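Local coordinates for beta-lactamase II (Erythrobacter litoralis, PDB 6V3U), which probably catalyses the zinc-dependent hydrolysis of beta-lactams to substituted beta-amino acids, the reaction by which class B enzymes confer antibiotic resistance, at residues A[89-94]-A[112-117]; A[153-158]-A[167-172]. One frame throughout, in Å; residues are numbered along the deposited sequence.

Interaction 1 (A[89-94]-A[112-117]). With ZN (zinc ion), chain C.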
loop_
_atom_site.group_PDB
_atom_site.type_symbol
_atom_site.label_atom_id
_atom_site.label_comp_id
_atom_site.label_asym_id
_atom_site.label_seq_id
_atom_site.Cartn_x
_atom_site.Cartn_y
_atom_site.Cartn_z
ATOM N N ALA A 89 -0.219 27.264 -5.934
ATOM C CA ALA A 89 -0.654 25.975 -5.407
ATOM C C ALA A 89 0.352 24.895 -5.795
ATOM O O ALA A 89 0.927 24.943 -6.883
ATOM C CB ALA A 89 -2.062 25.618 -5.928
ATOM N N VAL A 90 0.591 23.943 -4.893
ATOM C CA VAL A 90 1.471 22.805 -5.148
ATOM C C VAL A 90 0.703 21.522 -4.820
ATOM O O VAL A 90 -0.033 21.470 -3.826
ATOM C CB VAL A 90 2.784 22.904 -4.339
ATOM C CG1 VAL A 90 2.498 23.233 -2.880
ATOM C CG2 VAL A 90 3.599 21.612 -4.455
ATOM N N VAL A 91 0.797 20.533 -5.705
ATOM C CA VAL A 91 0.190 19.211 -5.497
ATOM C C VAL A 91 1.197 18.290 -4.819
ATOM O O VAL A 91 2.360 18.219 -5.227
ATOM C CB VAL A 91 -0.280 18.597 -6.832
ATOM C CG1 VAL A 91 -1.023 17.298 -6.590
ATOM C CG2 VAL A 91 -1.168 19.554 -7.565
ATOM N N THR A 92 0.748 17.562 -3.799
ATOM C CA THR A 92 1.558 16.507 -3.213
ATOM C C THR A 92 0.916 15.123 -3.292
ATOM O O THR A 92 1.640 14.144 -3.416
ATOM C CB THR A 92 1.896 16.828 -1.746
ATOM O OG1 THR A 92 0.693 16.849 -0.962
ATOM C CG2 THR A 92 2.610 18.193 -1.633
ATOM N N HIS A 93 -0.414 14.997 -3.251
ATOM C CA HIS A 93 -1.002 13.651 -3.402
ATOM C C HIS A 93 -2.269 13.751 -4.259
ATOM O O HIS A 93 -3.388 13.843 -3.746
ATOM C CB HIS A 93 -1.260 12.999 -2.043
ATOM C CG HIS A 93 -2.184 13.771 -1.159
ATOM N ND1 HIS A 93 -3.477 13.367 -0.905
ATOM C CD2 HIS A 93 -2.012 14.937 -0.486
ATOM C CE1 HIS A 93 -4.060 14.244 -0.103
ATOM N NE2 HIS A 93 -3.192 15.207 0.166
ATOM N N ALA A 94 -2.079 13.722 -5.578
ATOM C CA ALA A 94 -3.195 13.799 -6.513
ATOM C C ALA A 94 -4.043 12.532 -6.454
ATOM O O ALA A 94 -3.568 11.447 -6.093
ATOM C CB ALA A 94 -2.683 13.999 -7.935
ATOM N N THR A 112 -0.182 26.580 -10.660
ATOM C CA THR A 112 -0.181 25.259 -10.045
ATOM C C THR A 112 1.133 24.546 -10.353
ATOM O O THR A 112 1.587 24.534 -11.501
ATOM C CB THR A 112 -1.376 24.432 -10.540
ATOM O OG1 THR A 112 -2.596 25.086 -10.170
ATOM C CG2 THR A 112 -1.373 23.047 -9.933
ATOM N N TRP A 113 1.732 23.955 -9.325
ATOM C CA TRP A 113 2.994 23.239 -9.420
ATOM C C TRP A 113 2.771 21.787 -9.031
ATOM O O TRP A 113 2.024 21.496 -8.090
ATOM C CB TRP A 113 4.052 23.850 -8.498
ATOM C CG TRP A 113 4.341 25.269 -8.800
ATOM C CD1 TRP A 113 3.623 26.351 -8.398
ATOM C CD2 TRP A 113 5.430 25.773 -9.579
ATOM N NE1 TRP A 113 4.195 27.501 -8.878
ATOM C CE2 TRP A 113 5.306 27.173 -9.607
ATOM C CE3 TRP A 113 6.494 25.174 -10.256
ATOM C CZ2 TRP A 113 6.207 27.991 -10.288
ATOM C CZ3 TRP A 113 7.385 25.981 -10.935
ATOM C CH2 TRP A 113 7.245 27.376 -10.939
ATOM N N ALA A 114 3.426 20.879 -9.746
ATOM C CA ALA A 114 3.319 19.473 -9.390
ATOM C C ALA A 114 4.568 18.745 -9.874
ATOM O O ALA A 114 5.252 19.206 -10.791
ATOM C CB ALA A 114 2.049 18.858 -9.988
ATOM N N HIS A 115 4.864 17.608 -9.245
ATOM C CA HIS A 115 6.009 16.803 -9.662
ATOM C C HIS A 115 5.552 15.756 -10.666
ATOM O O HIS A 115 4.832 14.822 -10.282
ATOM C CB HIS A 115 6.672 16.133 -8.474
ATOM C CG HIS A 115 7.849 15.285 -8.854
ATOM N ND1 HIS A 115 7.904 13.931 -8.607
ATOM C CD2 HIS A 115 9.002 15.597 -9.495
ATOM C CE1 HIS A 115 9.046 13.447 -9.065
ATOM N NE2 HIS A 115 9.733 14.439 -9.604
ATOM N N PRO A 116 5.962 15.853 -11.949
ATOM C CA PRO A 116 5.423 14.957 -12.989
ATOM C C PRO A 116 5.487 13.462 -12.675
ATOM O O PRO A 116 4.434 12.821 -12.585
ATOM C CB PRO A 116 6.277 15.298 -14.226
ATOM C CG PRO A 116 7.495 16.001 -13.699
ATOM C CD PRO A 116 7.022 16.736 -12.470
ATOM N N LEU A 117 6.678 12.887 -12.519
ATOM C CA LEU A 117 6.781 11.417 -12.413
ATOM C C LEU A 117 6.769 10.922 -10.967
ATOM O O LEU A 117 6.230 9.854 -10.675
ATOM C CB LEU A 117 8.046 10.899 -13.109
ATOM C CG LEU A 117 7.909 9.675 -14.033
ATOM C CD1 LEU A 117 9.125 8.744 -13.923
ATOM C CD2 LEU A 117 6.602 8.904 -13.812
HETATM ZN ZN ZN C . -4.622 11.772 -1.240
#

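Interaction 2 (A[153-158]-A[167-172])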
loop_
_atom_site.group_PDB
_atom_site.type_symbol
_atom_site.label_atom_id
_atom_site.label_comp_id
_atom_site.label_asym_id
_atom_site.label_seq_id
_atom_site.Cartn_x
_atom_site.Cartn_y
_atom_site.Cartn_z
ATOM N N LEU A 153 7.704 27.280 2.168
ATOM C CA LEU A 153 7.631 25.829 2.027
ATOM C C LEU A 153 8.940 25.319 1.454
ATOM O O LEU A 153 9.480 25.900 0.509
ATOM C CB LEU A 153 6.492 25.416 1.101
ATOM C CG LEU A 153 5.074 25.437 1.633
ATOM C CD1 LEU A 153 4.142 25.253 0.461
ATOM C CD2 LEU A 153 4.874 24.330 2.662
ATOM N N ARG A 154 9.463 24.255 2.055
ATOM C CA ARG A 154 10.594 23.516 1.508
ATOM C C ARG A 154 10.042 22.228 0.917
ATOM O O ARG A 154 9.494 21.396 1.647
ATOM C CB ARG A 154 11.647 23.227 2.583
ATOM C CG ARG A 154 12.292 24.480 3.190
ATOM C CD ARG A 154 12.640 25.477 2.082
ATOM N NE ARG A 154 13.830 26.266 2.395
ATOM C CZ ARG A 154 13.814 27.548 2.754
ATOM N NH1 ARG A 154 14.957 28.168 3.018
ATOM N NH2 ARG A 154 12.667 28.214 2.840
ATOM N N LEU A 155 10.162 22.072 -0.397
ATOM C CA LEU A 155 9.649 20.889 -1.067
ATOM C C LEU A 155 10.728 19.809 -1.077
ATOM O O LEU A 155 11.861 20.062 -1.501
ATOM C CB LEU A 155 9.218 21.209 -2.497
ATOM C CG LEU A 155 8.296 22.385 -2.793
ATOM C CD1 LEU A 155 7.966 22.341 -4.280
ATOM C CD2 LEU A 155 7.060 22.249 -1.974
ATOM N N TYR A 156 10.381 18.607 -0.631
ATOM C CA TYR A 156 11.370 17.531 -0.532
ATOM C C TYR A 156 10.864 16.262 -1.205
ATOM O O TYR A 156 9.769 15.777 -0.885
ATOM C CB TYR A 156 11.733 17.251 0.940
ATOM C CG TYR A 156 12.799 16.188 1.117
ATOM C CD1 TYR A 156 14.122 16.442 0.777
ATOM C CD2 TYR A 156 12.478 14.911 1.598
ATOM C CE1 TYR A 156 15.113 15.452 0.920
ATOM C CE2 TYR A 156 13.465 13.925 1.765
ATOM C CZ TYR A 156 14.771 14.200 1.406
ATOM O OH TYR A 156 15.736 13.226 1.549
ATOM N N TYR A 157 11.684 15.690 -2.106
ATOM C CA TYR A 157 11.377 14.381 -2.681
ATOM C C TYR A 157 12.152 13.311 -1.924
ATOM O O TYR A 157 13.393 13.327 -1.944
ATOM C CB TYR A 157 11.722 14.330 -4.167
ATOM C CG TYR A 157 11.381 12.998 -4.788
ATOM C CD1 TYR A 157 10.066 12.680 -5.100
ATOM C CD2 TYR A 157 12.364 12.039 -5.024
ATOM C CE1 TYR A 157 9.731 11.459 -5.645
ATOM C CE2 TYR A 157 12.043 10.799 -5.580
ATOM C CZ TYR A 157 10.729 10.515 -5.888
ATOM O OH TYR A 157 10.388 9.298 -6.436
ATOM N N PRO A 158 11.482 12.371 -1.255
ATOM C CA PRO A 158 12.174 11.479 -0.320
ATOM C C PRO A 158 12.675 10.153 -0.898
ATOM O O PRO A 158 13.416 9.445 -0.200
ATOM C CB PRO A 158 11.096 11.230 0.739
ATOM C CG PRO A 158 9.797 11.242 -0.071
ATOM C CD PRO A 158 10.013 12.257 -1.166
ATOM N N ILE A 167 5.726 13.803 -3.331
ATOM C CA ILE A 167 6.584 14.770 -2.661
ATOM C C ILE A 167 6.030 15.093 -1.277
ATOM O O ILE A 167 4.857 14.878 -0.969
ATOM C CB ILE A 167 6.776 16.045 -3.497
ATOM C CG1 ILE A 167 5.496 16.909 -3.496
ATOM C CG2 ILE A 167 7.213 15.685 -4.910
ATOM C CD1 ILE A 167 5.541 18.105 -4.461
ATOM N N THR A 168 6.912 15.607 -0.426
ATOM C CA THR A 168 6.599 16.011 0.934
ATOM C C THR A 168 7.008 17.469 1.079
ATOM O O THR A 168 7.785 18.001 0.279
ATOM C CB THR A 168 7.361 15.154 1.964
ATOM O OG1 THR A 168 8.745 15.512 1.907
ATOM C CG2 THR A 168 7.216 13.624 1.657
ATOM N N VAL A 169 6.478 18.138 2.095
ATOM C CA VAL A 169 6.781 19.550 2.275
ATOM C C VAL A 169 6.960 19.813 3.758
ATOM O O VAL A 169 6.382 19.124 4.607
ATOM C CB VAL A 169 5.702 20.492 1.655
ATOM C CG1 VAL A 169 5.477 20.162 0.197
ATOM C CG2 VAL A 169 4.382 20.393 2.400
ATOM N N GLY A 170 7.780 20.808 4.063
ATOM C CA GLY A 170 8.065 21.153 5.440
ATOM C C GLY A 170 8.227 22.645 5.622
ATOM O O GLY A 170 8.501 23.392 4.678
ATOM N N LEU A 171 8.046 23.068 6.873
ATOM C CA LEU A 171 8.327 24.424 7.341
ATOM C C LEU A 171 9.275 24.209 8.515
ATOM O O LEU A 171 8.829 24.035 9.661
ATOM C CB LEU A 171 7.043 25.143 7.740
ATOM C CG LEU A 171 6.108 25.351 6.534
ATOM C CD1 LEU A 171 4.660 25.280 6.944
ATOM C CD2 LEU A 171 6.399 26.680 5.868
ATOM N N PRO A 172 10.587 24.140 8.260
ATOM C CA PRO A 172 11.530 23.755 9.332
ATOM C C PRO A 172 11.487 24.660 10.555
ATOM O O PRO A 172 11.545 24.169 11.694
ATOM C CB PRO A 172 12.894 23.828 8.625
ATOM C CG PRO A 172 12.587 23.580 7.181
ATOM C CD PRO A 172 11.255 24.269 6.952
#

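Interaction 1 (A[89-94]-A[112-117])
Ala-89 and Thr-112, then Val-90 and Trp-113, form two successive parallel bridges, and two backbone hydrogen bonds, both formed by Trp-113, hold them together. Trp-113 N donates a hydrogen bond to Ala-89 O at 2.8 Å, with the donor tilted 20° from the carbonyl plane. One step on, Trp-113 O accepts from Val-91 N at 2.8 Å in a straighter bond (163° at the hydrogen). This end is buried and close-fitting. Ala-89 O also receives a CA-H...O contact from Thr-112 CA and meets the indole at its edge, in the ring plane, with Trp-113 CD1 3.4 Å away. The indole gets there because its CG sits beside the backbone N and anti to the carbonyl carbon (chi1 -60°). The Trp-113 side chain also packs against helix 144-150, touching Glu-145, Ala-146 and Leu-150. Strands 86-90 and 111-114 are the parallel arms of a beta-alpha-beta crossover in the metallo-beta-lactamase fold, and Ala-89 and Thr-112 both touch the connecting helix 101-107 through Leu-105. Toward the C-terminal ends the contact loosens and becomes partly exposed. Val-91 CB approaches Ala-114 CB at 3.9 Å, and CG2 of the same valine is 4.2 Å from Thr-112 CG2, while the backbones have opened to 5.0 Å between Val-91 CA and Ala-114 CA. After Val-91 the segment 89-94 turns away. Asp-63 OD1 accepts hydrogen bonds from the backbone N of both Thr-92 and His-93, and His-93 ND1 binds the zinc ion at 2.0 Å. His-95 and His-223 of the same chain, together with Asp-196 of the second subunit, complete the four protein ligands. The ring's other nitrogen, NE2, is hydrogen-bonded to Asn-49 O, which, with the metal at ND1, holds the imidazole at both nitrogens.

Interaction 2 (A[153-158]-A[167-172])
Arg-154 to Tyr-156 run antiparallel to Thr-168 to Gly-170, the short strand axes passing 4.7 Å apart at 149°, with hydrogen-bonded pairs Arg-154/Gly-170 and Tyr-156/Thr-168 flanking the non-hydrogen-bonded pair Leu-155/Val-169. The bonds Arg-154 N to Gly-170 O and Tyr-156 N to Thr-168 O are nearly linear at their hydrogens. Tyr-156 O has two donors from one residue: Thr-168 N at 2.9 Å and Thr-168 OG1 at 3.0 Å. A chi1 of 71° makes this second bond possible, placing the hydroxyl between backbone N and carbonyl carbon; OG1 then also lies in the ring plane at the edge of Tyr-156. The two side chains lie alongside one another on the face that meets helix 199-212, where Tyr-156 touches Asn-208 and Ala-212 and Thr-168 touches Phe-209. Strands 154-156 and 168-171 are the arms of a beta hairpin in the second sheet of the metallo-beta-lactamase fold. Its other face is apolar. Leu-155 and Val-169 point the same way there, with Leu-155 CD2 modelled 3.4 Å from Val-169 CG1, a separation short enough to be doubtful in detail. Leu-153 CD2 approaches Val-169 CG2 obliquely at 4.0 Å, and Leu-153 continues to Ile-60 and Val-62 of strand 58-62. Toward the connecting loop, Ile-167 CG2 comes to the edge of the Tyr-157 ring, 4.1 Å from CD1, while that tyrosine's hydroxyl is hydrogen-bonded to Thr-163 OG1 and Asp-165 N. At the exposed end, the Arg-154 side chain crosses Pro-172 at about a right angle, with Arg-154 CG 3.9 Å from Pro-172 CD.

In the fold
The two contacts come in series along the chain, interaction 1 closing before interaction 2 opens, and their centres lie about 12 Å apart. Interaction 1 belongs to the eight-strand mixed sheet and interaction 2 to the five-strand one, so together they sample both sheets of the metallo-beta-lactamase fold. They meet directly through Ile-167: its CD1 packs 3.3 Å from Val-91 O, and its CG2 lies 3.6 Å from His-115 CB. Thr-92 CG2 adds a contact of 3.9 Å with Val-169 CG1. The hairpin of 153-158 and 167-172 thus packs against the turn that leads from strand 86-90 into zinc-binding His-93.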